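Local coordinates for dual specificity protein phosphatase 8 (Homo sapiens, PDB 4JMK) that probably removes phosphate from phosphotyrosine, phosphoserine and phosphothreonine of proteins and so negatively regulates mitogen-activated protein kinases, the piece here being its dual-specificity phosphatase catalytic domain, at residues 29-34 with 78-83; 51-56 with 68-73; 57-62 with 127-132. The protein carries 1 engineered substitution. All coordinates share one frame; numbering follows the deposited sequence.

Contact 1 of 3, residues 29-34 with 78-83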
ATOM      1  N   ILE A  29      -5.039 -14.444   4.589  1.00 17.21           N
ATOM      2  CA  ILE A  29      -4.118 -13.300   4.695  1.00 18.30           C
ATOM      3  C   ILE A  29      -3.280 -13.349   5.972  1.00 17.51           C
ATOM      4  O   ILE A  29      -3.820 -13.308   7.092  1.00 19.70           O
ATOM      5  CB  ILE A  29      -4.888 -11.963   4.611  1.00 16.96           C
ATOM      6  CG1 ILE A  29      -5.670 -11.916   3.298  1.00 17.67           C
ATOM      7  CG2 ILE A  29      -3.914 -10.765   4.694  1.00 12.34           C
ATOM      8  CD1 ILE A  29      -6.622 -10.731   3.201  1.00 29.08           C
ATOM      9  N   SER A  30      -1.957 -13.422   5.807  1.00 15.44           N
ATOM     10  CA  SER A  30      -1.043 -13.589   6.941  1.00 19.29           C
ATOM     11  C   SER A  30      -0.077 -12.417   7.127  1.00 15.53           C
ATOM     12  O   SER A  30       0.532 -12.286   8.188  1.00 18.03           O
ATOM     13  CB  SER A  30      -0.261 -14.910   6.824  1.00 20.76           C
ATOM     14  OG  SER A  30       0.692 -14.881   5.756  1.00 17.85           O
ATOM     15  N   TYR A  31       0.055 -11.565   6.106  1.00 14.42           N
ATOM     16  CA  TYR A  31       0.896 -10.362   6.189  1.00 10.19           C
ATOM     17  C   TYR A  31       0.038  -9.101   6.249  1.00 14.48           C
ATOM     18  O   TYR A  31      -0.970  -9.002   5.538  1.00 14.59           O
ATOM     19  CB  TYR A  31       1.771 -10.239   4.940  1.00 13.74           C
ATOM     20  CG  TYR A  31       3.014 -11.097   4.928  1.00 17.84           C
ATOM     21  CD1 TYR A  31       2.937 -12.466   4.730  1.00 20.68           C
ATOM     22  CD2 TYR A  31       4.266 -10.524   5.077  1.00 20.14           C
ATOM     23  CE1 TYR A  31       4.078 -13.241   4.691  1.00 28.46           C
ATOM     24  CE2 TYR A  31       5.411 -11.288   5.042  1.00 23.56           C
ATOM     25  CZ  TYR A  31       5.310 -12.642   4.850  1.00 29.28           C
ATOM     26  OH  TYR A  31       6.451 -13.406   4.816  1.00 32.83           O
ATOM     27  N   VAL A  32       0.470  -8.136   7.053  1.00 14.65           N
ATOM     28  CA  VAL A  32      -0.254  -6.868   7.224  1.00 15.69           C
ATOM     29  C   VAL A  32       0.680  -5.663   7.177  1.00 16.44           C
ATOM     30  O   VAL A  32       1.668  -5.588   7.933  1.00 17.72           O
ATOM     31  CB  VAL A  32      -1.022  -6.815   8.559  1.00 11.50           C
ATOM     32  CG1 VAL A  32      -1.608  -5.388   8.791  1.00 12.26           C
ATOM     33  CG2 VAL A  32      -2.144  -7.858   8.575  1.00 14.67           C
ATOM     34  N   LEU A  33       0.362  -4.723   6.289  1.00 16.05           N
ATOM     35  CA  LEU A  33       1.032  -3.428   6.239  1.00 16.52           C
ATOM     36  C   LEU A  33       0.038  -2.382   6.723  1.00 20.16           C
ATOM     37  O   LEU A  33      -0.963  -2.108   6.062  1.00 15.56           O
ATOM     38  CB  LEU A  33       1.493  -3.113   4.808  1.00 14.23           C
ATOM     39  CG  LEU A  33       2.348  -1.868   4.587  1.00 19.67           C
ATOM     40  CD1 LEU A  33       3.490  -1.826   5.528  1.00 23.80           C
ATOM     41  CD2 LEU A  33       2.872  -1.839   3.137  1.00 19.56           C
ATOM     42  N   ASN A  34       0.322  -1.818   7.890  1.00 14.83           N
ATOM     43  CA  ASN A  34      -0.592  -0.939   8.611  1.00 13.06           C
ATOM     44  C   ASN A  34      -0.090   0.487   8.469  1.00 17.09           C
ATOM     45  O   ASN A  34       0.926   0.858   9.078  1.00 19.99           O
ATOM     46  CB  ASN A  34      -0.572  -1.372  10.078  1.00 16.82           C
ATOM     47  CG  ASN A  34      -1.465  -0.535  10.972  1.00 23.97           C
ATOM     48  OD1 ASN A  34      -1.765   0.624  10.685  1.00 20.94           O
ATOM     49  ND2 ASN A  34      -1.851  -1.113  12.102  1.00 22.84           N
ATOM     50  N   LYS A  78       5.135 -11.586  -1.518  1.00 21.37           N
ATOM     51  CA  LYS A  78       5.116 -12.148  -2.870  1.00 22.40           C
ATOM     52  C   LYS A  78       6.137 -13.288  -3.027  1.00 27.45           C
ATOM     53  O   LYS A  78       5.832 -14.325  -3.614  1.00 24.55           O
ATOM     54  CB  LYS A  78       5.399 -11.035  -3.889  1.00 23.71           C
ATOM     55  CG  LYS A  78       5.017 -11.358  -5.337  1.00 21.76           C
ATOM     56  CD  LYS A  78       5.586 -10.322  -6.287  1.00 27.37           C
ATOM     57  CE  LYS A  78       5.137 -10.570  -7.729  1.00 23.61           C
ATOM     58  NZ  LYS A  78       5.551 -11.910  -8.261  1.00 25.86           N
ATOM     59  N   LEU A  79       7.340 -13.098  -2.496  1.00 20.82           N
ATOM     60  CA  LEU A  79       8.381 -14.122  -2.580  1.00 22.73           C
ATOM     61  C   LEU A  79       8.005 -15.352  -1.747  1.00 31.36           C
ATOM     62  O   LEU A  79       8.347 -16.479  -2.104  1.00 35.35           O
ATOM     63  CB  LEU A  79       9.731 -13.553  -2.123  1.00 25.41           C
ATOM     64  CG  LEU A  79      10.959 -14.435  -2.374  1.00 33.77           C
ATOM     65  CD1 LEU A  79      11.085 -14.735  -3.864  1.00 35.81           C
ATOM     66  CD2 LEU A  79      12.232 -13.780  -1.851  1.00 31.75           C
ATOM     67  N   SER A  80       7.295 -15.124  -0.646  1.00 29.70           N
ATOM     68  CA  SER A  80       6.873 -16.202   0.246  1.00 28.40           C
ATOM     69  C   SER A  80       5.562 -16.862  -0.183  1.00 28.90           C
ATOM     70  O   SER A  80       4.993 -17.651   0.580  1.00 32.98           O
ATOM     71  CB  SER A  80       6.717 -15.682   1.675  1.00 27.17           C
ATOM     72  OG  SER A  80       7.948 -15.223   2.197  1.00 39.19           O
ATOM     73  N   SER A  81       5.090 -16.542  -1.389  1.00 29.26           N
ATOM     74  CA  SER A  81       3.801 -17.027  -1.882  1.00 25.57           C
ATOM     75  C   SER A  81       2.668 -16.711  -0.910  1.00 27.52           C
ATOM     76  O   SER A  81       1.800 -17.550  -0.678  1.00 25.28           O
ATOM     77  CB  SER A  81       3.840 -18.542  -2.145  1.00 31.29           C
ATOM     78  OG  SER A  81       4.736 -18.864  -3.186  1.00 37.70           O
ATOM     79  N   CYS A  82       2.691 -15.511  -0.329  1.00 20.93           N
ATOM     80  CA  CYS A  82       1.684 -15.115   0.654  1.00 22.52           C
ATOM     81  C   CYS A  82       0.940 -13.864   0.198  1.00 23.43           C
ATOM     82  O   CYS A  82       1.420 -13.129  -0.662  1.00 25.85           O
ATOM     83  CB  CYS A  82       2.329 -14.849   2.012  1.00 21.58           C
ATOM     84  SG  CYS A  82       2.893 -16.341   2.900  1.00 31.90           S
ATOM     85  N   GLN A  83      -0.226 -13.620   0.789  1.00 16.59           N
ATOM     86  CA  GLN A  83      -0.981 -12.405   0.504  1.00 16.26           C
ATOM     87  C   GLN A  83      -0.761 -11.407   1.629  1.00 18.82           C
ATOM     88  O   GLN A  83      -0.646 -11.801   2.793  1.00 16.25           O
ATOM     89  CB  GLN A  83      -2.480 -12.710   0.376  1.00 19.27           C
ATOM     90  CG  GLN A  83      -2.833 -13.645  -0.774  1.00 27.94           C
ATOM     91  CD  GLN A  83      -2.778 -15.092  -0.343  1.00 40.47           C
ATOM     92  OE1 GLN A  83      -3.667 -15.570   0.366  1.00 38.33           O
ATOM     93  NE2 GLN A  83      -1.724 -15.794  -0.748  1.00 48.93           N
TER
HETATM   94  O   HOH W   1      -0.589 -14.837   3.447  1.00 24.55           O
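Tyr31 and Cys82 turn toward each other from similar first torsions: in both, the first side-chain atom beyond CB lies beside the backbone N and opposite the carbonyl carbon (chi1 -80° for Tyr31, -72° for Cys82). The cysteine thereby lies along one flank of the phenol, CB of Cys82 meeting CE1 of Tyr31 at 3.6 Å, while its sulfur comes to the ring edge, SG lying 5.0 Å from the ring centroid and 75° off the normal. This is a sulfur-aromatic contact, and a cysteine is small enough to bring both CB and SG against the tyrosine. Farther out, the phenol OH of Tyr31 lies 3.5 Å from OG of Ser80, whose hydroxyl is bonded to the carbonyl of Lys76 one turn back in helix 67-79. That helix ends in a Schellman motif with Ser81, at positive phi, as its C' residue, and the chain then turns into strand 83-87, parallel to strand 29-34. At this entry Tyr31 N gives a weak bond to Gln83 O (3.4 Å), ahead of the sheet bonds of Tyr31 with Ile85. A water bridges the chains, accepting from Ser30 OG at 2.6 Å and from Gln83 N at 2.9 Å. Polar ties between the two segments are few, so apolar contact of the tyrosine with Cys82, and beyond it with Ala77 and Val84, probably carries much of the join.

Contact 2 of 3, residues 51-56 with 68-73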
ATOM      1  N   MET A  51       4.154  -4.873   9.426  1.00 15.54           N
ATOM      2  CA  MET A  51       4.939  -3.644   9.302  1.00 17.27           C
ATOM      3  C   MET A  51       4.040  -2.437   9.480  1.00 16.62           C
ATOM      4  O   MET A  51       2.966  -2.372   8.879  1.00 20.68           O
ATOM      5  CB  MET A  51       5.622  -3.565   7.936  1.00 18.39           C
ATOM      6  CG  MET A  51       6.317  -2.217   7.694  1.00 19.87           C
ATOM      7  SD  MET A  51       7.044  -2.109   6.046  1.00 27.36           S
ATOM      8  CE  MET A  51       7.469  -0.358   5.985  1.00 22.00           C
ATOM      9  N   ARG A  52       4.469  -1.484  10.303  1.00 20.30           N
ATOM     10  CA  ARG A  52       3.728  -0.230  10.465  1.00 16.80           C
ATOM     11  C   ARG A  52       4.396   0.896   9.676  1.00 18.39           C
ATOM     12  O   ARG A  52       5.619   1.026   9.702  1.00 21.04           O
ATOM     13  CB  ARG A  52       3.642   0.169  11.945  1.00 19.27           C
ATOM     14  CG  ARG A  52       2.827   1.461  12.194  1.00 24.24           C
ATOM     15  CD  ARG A  52       2.598   1.770  13.691  1.00 20.38           C
ATOM     16  NE  ARG A  52       1.882   0.704  14.394  1.00 23.48           N
ATOM     17  CZ  ARG A  52       0.555   0.565  14.414  1.00 22.91           C
ATOM     18  NH1 ARG A  52      -0.230   1.427  13.767  1.00 20.24           N
ATOM     19  NH2 ARG A  52       0.005  -0.432  15.091  1.00 22.02           N
ATOM     20  N   VAL A  53       3.588   1.682   8.965  1.00 17.93           N
ATOM     21  CA  VAL A  53       4.020   2.976   8.424  1.00 20.82           C
ATOM     22  C   VAL A  53       3.305   4.040   9.251  1.00 19.46           C
ATOM     23  O   VAL A  53       2.117   4.310   9.034  1.00 16.97           O
ATOM     24  CB  VAL A  53       3.649   3.137   6.944  1.00 22.14           C
ATOM     25  CG1 VAL A  53       4.070   4.528   6.433  1.00 22.24           C
ATOM     26  CG2 VAL A  53       4.315   2.059   6.131  1.00 23.21           C
ATOM     27  N   PRO A  54       4.017   4.615  10.231  1.00 25.34           N
ATOM     28  CA  PRO A  54       3.402   5.439  11.274  1.00 24.31           C
ATOM     29  C   PRO A  54       3.057   6.845  10.786  1.00 29.34           C
ATOM     30  O   PRO A  54       3.755   7.805  11.112  1.00 30.28           O
ATOM     31  CB  PRO A  54       4.487   5.482  12.358  1.00 29.83           C
ATOM     32  CG  PRO A  54       5.773   5.395  11.595  1.00 29.27           C
ATOM     33  CD  PRO A  54       5.480   4.504  10.400  1.00 21.39           C
ATOM     34  N   ILE A  55       1.976   6.964  10.020  1.00 27.22           N
ATOM     35  CA  ILE A  55       1.589   8.262   9.467  1.00 29.73           C
ATOM     36  C   ILE A  55       0.118   8.604   9.705  1.00 28.69           C
ATOM     37  O   ILE A  55      -0.745   7.723   9.721  1.00 25.44           O
ATOM     38  CB  ILE A  55       1.874   8.331   7.948  1.00 26.71           C
ATOM     39  CG1 ILE A  55       1.096   7.236   7.203  1.00 24.29           C
ATOM     40  CG2 ILE A  55       3.369   8.211   7.682  1.00 28.91           C
ATOM     41  CD1 ILE A  55       1.250   7.276   5.689  1.00 28.22           C
ATOM     42  N   ASN A  56      -0.151   9.897   9.870  1.00 25.40           N
ATOM     43  CA  ASN A  56      -1.503  10.429  10.011  1.00 29.89           C
ATOM     44  C   ASN A  56      -2.068  10.820   8.639  1.00 27.47           C
ATOM     45  O   ASN A  56      -1.303  11.076   7.713  1.00 30.94           O
ATOM     46  CB  ASN A  56      -1.442  11.656  10.933  1.00 38.93           C
ATOM     47  CG  ASN A  56      -2.812  12.139  11.374  1.00 61.67           C
ATOM     48  OD1 ASN A  56      -3.217  13.262  11.063  1.00 70.13           O
ATOM     49  ND2 ASN A  56      -3.528  11.298  12.106  1.00 67.09           N
ATOM     50  N   ASP A  68       9.639   2.968  -0.466  1.00 23.55           N
ATOM     51  CA  ASP A  68      10.520   1.875  -0.863  1.00 23.68           C
ATOM     52  C   ASP A  68      10.493   0.694   0.125  1.00 24.40           C
ATOM     53  O   ASP A  68      10.503  -0.463  -0.298  1.00 21.80           O
ATOM     54  CB  ASP A  68      11.947   2.380  -1.100  1.00 29.34           C
ATOM     55  CG  ASP A  68      12.120   3.029  -2.476  1.00 38.84           C
ATOM     56  OD1 ASP A  68      11.390   2.663  -3.435  1.00 38.28           O
ATOM     57  OD2 ASP A  68      13.005   3.897  -2.598  1.00 45.52           O
ATOM     58  N   LYS A  69      10.436   0.982   1.426  1.00 18.91           N
ATOM     59  CA  LYS A  69      10.359  -0.078   2.437  1.00 20.62           C
ATOM     60  C   LYS A  69       9.005  -0.790   2.451  1.00 17.60           C
ATOM     61  O   LYS A  69       8.934  -1.994   2.706  1.00 17.57           O
ATOM     62  CB  LYS A  69      10.692   0.468   3.832  1.00 24.21           C
ATOM     63  CG  LYS A  69      12.175   0.770   4.025  1.00 40.50           C
ATOM     64  CD  LYS A  69      12.507   1.005   5.498  1.00 52.39           C
ATOM     65  CE  LYS A  69      13.998   1.253   5.715  1.00 59.45           C
ATOM     66  NZ  LYS A  69      14.277   2.668   6.116  1.00 67.23           N
ATOM     67  N   SER A  70       7.932  -0.041   2.205  1.00 16.94           N
ATOM     68  CA  SER A  70       6.595  -0.631   2.058  1.00 12.27           C
ATOM     69  C   SER A  70       6.547  -1.583   0.867  1.00 16.17           C
ATOM     70  O   SER A  70       6.026  -2.696   0.950  1.00 15.69           O
ATOM     71  CB  SER A  70       5.565   0.486   1.838  1.00 17.53           C
ATOM     72  OG  SER A  70       5.515   1.380   2.936  1.00 18.46           O
ATOM     73  N   ILE A  71       7.106  -1.150  -0.254  1.00 15.21           N
ATOM     74  CA  ILE A  71       7.176  -1.997  -1.438  1.00 19.04           C
ATOM     75  C   ILE A  71       8.009  -3.268  -1.194  1.00 18.38           C
ATOM     76  O   ILE A  71       7.609  -4.366  -1.594  1.00 18.15           O
ATOM     77  CB  ILE A  71       7.672  -1.162  -2.640  1.00 15.63           C
ATOM     78  CG1 ILE A  71       6.590  -0.144  -3.017  1.00 19.67           C
ATOM     79  CG2 ILE A  71       8.037  -2.032  -3.843  1.00 17.53           C
ATOM     80  CD1 ILE A  71       7.044   0.898  -4.050  1.00 21.30           C
ATOM     81  N   GLU A  72       9.154  -3.123  -0.538  1.00 17.53           N
ATOM     82  CA  GLU A  72       9.979  -4.266  -0.140  1.00 20.62           C
ATOM     83  C   GLU A  72       9.184  -5.282   0.712  1.00 20.06           C
ATOM     84  O   GLU A  72       9.266  -6.498   0.495  1.00 17.16           O
ATOM     85  CB  GLU A  72      11.198  -3.746   0.638  1.00 23.27           C
ATOM     86  CG  GLU A  72      12.142  -4.812   1.171  1.00 32.10           C
ATOM     87  CD  GLU A  72      13.138  -4.258   2.194  1.00 46.80           C
ATOM     88  OE1 GLU A  72      14.343  -4.170   1.871  1.00 51.91           O
ATOM     89  OE2 GLU A  72      12.719  -3.919   3.325  1.00 43.41           O
ATOM     90  N   PHE A  73       8.412  -4.777   1.671  1.00 18.71           N
ATOM     91  CA  PHE A  73       7.576  -5.628   2.517  1.00 17.94           C
ATOM     92  C   PHE A  73       6.566  -6.414   1.684  1.00 16.92           C
ATOM     93  O   PHE A  73       6.379  -7.627   1.883  1.00 17.64           O
ATOM     94  CB  PHE A  73       6.851  -4.767   3.561  1.00 19.06           C
ATOM     95  CG  PHE A  73       5.997  -5.560   4.536  1.00 17.14           C
ATOM     96  CD1 PHE A  73       6.586  -6.325   5.545  1.00 20.66           C
ATOM     97  CD2 PHE A  73       4.611  -5.523   4.448  1.00 17.98           C
ATOM     98  CE1 PHE A  73       5.798  -7.049   6.448  1.00 19.50           C
ATOM     99  CE2 PHE A  73       3.814  -6.244   5.338  1.00 16.80           C
ATOM    100  CZ  PHE A  73       4.412  -7.008   6.353  1.00 17.38           C
TER
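The Met51 and Phe73 side chains run antiparallel, the methionine chain running along the helix while the ring reaches back so that one face meets CB of Met51. CB of Met51 sits over the centre of the Phe73 ring, 3.7 Å from the centroid and 9° off the normal, a CH-pi contact made face on. From there the fully extended thioether (chi1 173°, chi2 -177°) carries SD obliquely past the ring, 4.6 Å from its centroid, a Met-aromatic contact, packs it against CB of Phe73 at 3.6 Å and brings CE to 3.8 Å from N of Ser70. Strand 50-52 is an outermost strand of the sheet, and helix 67-79 lies in the beta-alpha-beta crossover from it to the parallel strand 83-87; Leu33 of the adjoining strand touches Met51, Ser70 and Phe73. Cutting Phe73 back to an alanine is likely to leave CB of Met51 without the ring face it rests on and to open a gap beside Leu33. One turn before Phe73 a small serine fits: CG2 of Val53 comes within 3.5 Å of OG of Ser70, and this buried hydroxyl is bonded to the carbonyl of Trp66, one turn earlier.

Contact 3 of 3, residues 57-62 with 127-132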
ATOM      1  N   ASP A  57      -3.392  10.870   8.493  1.00 26.71           N
ATOM      2  CA  ASP A  57      -3.978  11.249   7.202  1.00 28.39           C
ATOM      3  C   ASP A  57      -4.228  12.754   7.113  1.00 35.27           C
ATOM      4  O   ASP A  57      -5.313  13.226   7.458  1.00 38.29           O
ATOM      5  CB  ASP A  57      -5.291  10.499   6.947  1.00 30.55           C
ATOM      6  CG  ASP A  57      -5.873  10.789   5.571  1.00 34.59           C
ATOM      7  OD1 ASP A  57      -5.109  10.770   4.576  1.00 31.65           O
ATOM      8  OD2 ASP A  57      -7.096  11.038   5.481  1.00 39.26           O
ATOM      9  N   ASN A  58      -3.234  13.508   6.650  1.00 25.75           N
ATOM     10  CA  ASN A  58      -3.390  14.960   6.574  1.00 34.23           C
ATOM     11  C   ASN A  58      -2.580  15.597   5.460  1.00 32.46           C
ATOM     12  O   ASN A  58      -1.887  14.909   4.716  1.00 34.52           O
ATOM     13  CB  ASN A  58      -3.091  15.638   7.924  1.00 36.12           C
ATOM     14  CG  ASN A  58      -1.631  15.516   8.337  1.00 46.78           C
ATOM     15  OD1 ASN A  58      -0.729  15.965   7.628  1.00 51.41           O
ATOM     16  ND2 ASN A  58      -1.396  14.929   9.506  1.00 53.13           N
ATOM     17  N   TYR A  59      -2.659  16.923   5.359  1.00 34.64           N
ATOM     18  CA  TYR A  59      -2.051  17.618   4.226  1.00 38.17           C
ATOM     19  C   TYR A  59      -0.552  17.889   4.391  1.00 36.73           C
ATOM     20  O   TYR A  59       0.112  18.319   3.451  1.00 42.42           O
ATOM     21  CB  TYR A  59      -2.838  18.892   3.875  1.00 50.45           C
ATOM     22  CG  TYR A  59      -4.125  18.610   3.110  1.00 63.97           C
ATOM     23  CD1 TYR A  59      -5.350  18.522   3.768  1.00 64.76           C
ATOM     24  CD2 TYR A  59      -4.109  18.419   1.727  1.00 69.32           C
ATOM     25  CE1 TYR A  59      -6.526  18.256   3.069  1.00 71.99           C
ATOM     26  CE2 TYR A  59      -5.278  18.151   1.020  1.00 72.31           C
ATOM     27  CZ  TYR A  59      -6.482  18.071   1.694  1.00 76.01           C
ATOM     28  OH  TYR A  59      -7.638  17.806   0.987  1.00 76.41           O
ATOM     29  N   CYS A  60      -0.013  17.597   5.570  1.00 36.25           N
ATOM     30  CA  CYS A  60       1.400  17.853   5.828  1.00 37.42           C
ATOM     31  C   CYS A  60       2.195  16.595   6.155  1.00 36.38           C
ATOM     32  O   CYS A  60       3.424  16.647   6.254  1.00 42.02           O
ATOM     33  CB  CYS A  60       1.553  18.879   6.954  1.00 46.66           C
ATOM     34  SG  CYS A  60       0.606  20.384   6.685  1.00 60.37           S
ATOM     35  N   GLU A  61       1.508  15.469   6.329  1.00 30.45           N
ATOM     36  CA  GLU A  61       2.195  14.230   6.650  1.00 32.98           C
ATOM     37  C   GLU A  61       3.032  13.771   5.464  1.00 35.42           C
ATOM     38  O   GLU A  61       2.728  14.037   4.297  1.00 29.13           O
ATOM     39  CB  GLU A  61       1.210  13.139   7.070  1.00 39.15           C
ATOM     40  CG  GLU A  61       1.857  11.828   7.480  1.00 45.11           C
ATOM     41  CD  GLU A  61       2.565  11.904   8.819  1.00 47.20           C
ATOM     42  OE1 GLU A  61       1.914  11.614   9.841  1.00 42.48           O
ATOM     43  OE2 GLU A  61       3.769  12.241   8.856  1.00 56.41           O
ATOM     44  N   LYS A  62       4.097  13.057   5.779  1.00 35.30           N
ATOM     45  CA  LYS A  62       5.085  12.737   4.784  1.00 28.35           C
ATOM     46  C   LYS A  62       5.220  11.202   4.611  1.00 34.17           C
ATOM     47  O   LYS A  62       5.574  10.469   5.552  1.00 27.13           O
ATOM     48  CB  LYS A  62       6.368  13.455   5.195  1.00 42.42           C
ATOM     49  CG  LYS A  62       7.301  13.817   4.071  1.00 58.42           C
ATOM     50  CD  LYS A  62       8.729  13.547   4.536  1.00 69.85           C
ATOM     51  CE  LYS A  62       8.768  12.265   5.374  1.00 78.14           C
ATOM     52  NZ  LYS A  62       7.986  11.127   4.777  1.00 82.70           N
ATOM     53  N   PRO A 127      -7.481   9.563  -2.141  1.00 25.29           N
ATOM     54  CA  PRO A 127      -6.297   9.989  -1.383  1.00 24.91           C
ATOM     55  C   PRO A 127      -6.204  11.503  -1.326  1.00 21.64           C
ATOM     56  O   PRO A 127      -6.524  12.200  -2.309  1.00 21.55           O
ATOM     57  CB  PRO A 127      -5.125   9.405  -2.190  1.00 21.15           C
ATOM     58  CG  PRO A 127      -5.737   8.335  -3.075  1.00 23.32           C
ATOM     59  CD  PRO A 127      -7.112   8.872  -3.389  1.00 23.02           C
ATOM     60  N   ASN A 128      -5.805  12.028  -0.175  1.00 16.41           N
ATOM     61  CA  ASN A 128      -5.708  13.472  -0.058  1.00 24.27           C
ATOM     62  C   ASN A 128      -4.621  13.970  -1.012  1.00 21.12           C
ATOM     63  O   ASN A 128      -3.722  13.212  -1.421  1.00 17.19           O
ATOM     64  CB  ASN A 128      -5.456  13.896   1.379  1.00 29.76           C
ATOM     65  CG  ASN A 128      -4.018  14.244   1.632  1.00 42.63           C
ATOM     66  OD1 ASN A 128      -3.662  15.415   1.757  1.00 50.29           O
ATOM     67  ND2 ASN A 128      -3.177  13.232   1.711  1.00 46.53           N
ATOM     68  N   PHE A 129      -4.736  15.224  -1.411  1.00 15.99           N
ATOM     69  CA  PHE A 129      -3.884  15.755  -2.471  1.00 20.00           C
ATOM     70  C   PHE A 129      -2.405  15.708  -2.107  1.00 17.57           C
ATOM     71  O   PHE A 129      -1.546  15.535  -2.978  1.00 16.29           O
ATOM     72  CB  PHE A 129      -4.284  17.195  -2.777  1.00 19.30           C
ATOM     73  CG  PHE A 129      -5.646  17.323  -3.395  1.00 19.36           C
ATOM     74  CD1 PHE A 129      -6.519  18.321  -2.983  1.00 25.02           C
ATOM     75  CD2 PHE A 129      -6.043  16.463  -4.408  1.00 22.13           C
ATOM     76  CE1 PHE A 129      -7.774  18.451  -3.563  1.00 29.34           C
ATOM     77  CE2 PHE A 129      -7.292  16.587  -4.988  1.00 27.67           C
ATOM     78  CZ  PHE A 129      -8.160  17.580  -4.564  1.00 24.81           C
ATOM     79  N   ASN A 130      -2.110  15.908  -0.829  1.00 17.95           N
ATOM     80  CA  ASN A 130      -0.733  15.850  -0.349  1.00 18.57           C
ATOM     81  C   ASN A 130      -0.087  14.493  -0.688  1.00 16.52           C
ATOM     82  O   ASN A 130       1.041  14.436  -1.189  1.00 17.92           O
ATOM     83  CB  ASN A 130      -0.706  16.154   1.156  1.00 23.32           C
ATOM     84  CG  ASN A 130       0.635  15.845   1.805  1.00 33.17           C
ATOM     85  OD1 ASN A 130       1.682  16.301   1.340  1.00 32.58           O
ATOM     86  ND2 ASN A 130       0.607  15.065   2.886  1.00 31.65           N
ATOM     87  N   PHE A 131      -0.802  13.397  -0.435  1.00 16.36           N
ATOM     88  CA  PHE A 131      -0.278  12.064  -0.766  1.00 14.57           C
ATOM     89  C   PHE A 131      -0.180  11.831  -2.264  1.00 17.69           C
ATOM     90  O   PHE A 131       0.798  11.248  -2.755  1.00 14.02           O
ATOM     91  CB  PHE A 131      -1.122  10.958  -0.109  1.00 17.34           C
ATOM     92  CG  PHE A 131      -1.057  10.967   1.390  1.00 20.59           C
ATOM     93  CD1 PHE A 131      -2.095  10.442   2.146  1.00 24.34           C
ATOM     94  CD2 PHE A 131       0.044  11.519   2.045  1.00 26.87           C
ATOM     95  CE1 PHE A 131      -2.040  10.471   3.539  1.00 28.78           C
ATOM     96  CE2 PHE A 131       0.110  11.543   3.440  1.00 27.44           C
ATOM     97  CZ  PHE A 131      -0.934  11.019   4.184  1.00 25.01           C
ATOM     98  N   LEU A 132      -1.182  12.288  -3.008  1.00 14.46           N
ATOM     99  CA  LEU A 132      -1.129  12.160  -4.465  1.00 16.31           C
ATOM    100  C   LEU A 132       0.084  12.898  -5.065  1.00 16.80           C
ATOM    101  O   LEU A 132       0.736  12.397  -5.986  1.00 16.81           O
ATOM    102  CB  LEU A 132      -2.441  12.653  -5.099  1.00 18.36           C
ATOM    103  CG  LEU A 132      -3.662  11.756  -4.931  1.00 19.76           C
ATOM    104  CD1 LEU A 132      -4.881  12.401  -5.574  1.00 17.77           C
ATOM    105  CD2 LEU A 132      -3.385  10.378  -5.546  1.00 21.09           C
TER
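The carbonyl oxygen of Glu61 is gripped twice from helix 129-148, by ND2 of Asn130 at 2.7 Å and by the side-chain amide of Gln134. The Asn130 bond is nearly straight (165° at the hydrogen), arrives on a lone pair and lies in the plane of both the carbonyl and the amide. The second hydrogen of ND2 goes to Asn58 O at 3.1 Å, somewhat outside the carbonyl plane, so one amide ties two loop carbonyls together. With chi1 of Asn130 at 168°, its CG stands opposite the backbone N and the amide extends into the loop's bend; its OD1 is held by Gln134. The bend is shaped by an Asx turn, Asn58 OD1 accepting from Cys60 N. Asparagine suits both places: short, it can give and take.

Tyr59 lies over the start of the helix. OD1 of Asn128, the N-cap residue, stands 3.0 Å above one face of its ring, near the rim, with ring and amide planes 80° apart, and also accepts a weak capping bond from Asn130 N; ND2 of Asn128 lies 3.0 Å above one face of the Phe131 ring, toward the rim. Alongside, CE2 of Tyr59 packs against CB of Phe129 at 4.0 Å. Asp57 crosses Phe131 on a slant, OD1 lying 3.3 Å from CE1, and that oxygen is also bonded to Ser93.

Asp57 is about 7 Å, side chain to side chain, from Ser88, the engineered residue at the position predicted to form the phosphocysteine intermediate, its side chain about 4 Å from a bound sulfate, probably from the crystallisation liquor. The loop between strand 50-52 and helix 67-79 is thus joined to the first turn of helix 129-148, whose Phe131 packs on Arg94 and Thr97 of helix 94-107.

The three contacts all lie in the catalytic domain, and their first segments follow one another in the chain. Contacts 1 and 2, with centres 13 Å apart, share helix 67-79 and engage the neighbouring strands 29-34 and 50-52, bonded to each other through Asn34 with Met51 and Val53; both segments of contact 2 fall between those of contact 1. Contact 3 crosses both in sequence order, its second segment lying far downstream. Its centre is 15 Å from contact 2 but 26 Å from contact 1, across the chain's centre. Segment 57-62 follows on from strand 50-52, Glu61 OE1 taking Asn56 N, and is bonded to helix 129-148, so the loop near the engineered Ser88 joins sheet and C-terminal helix.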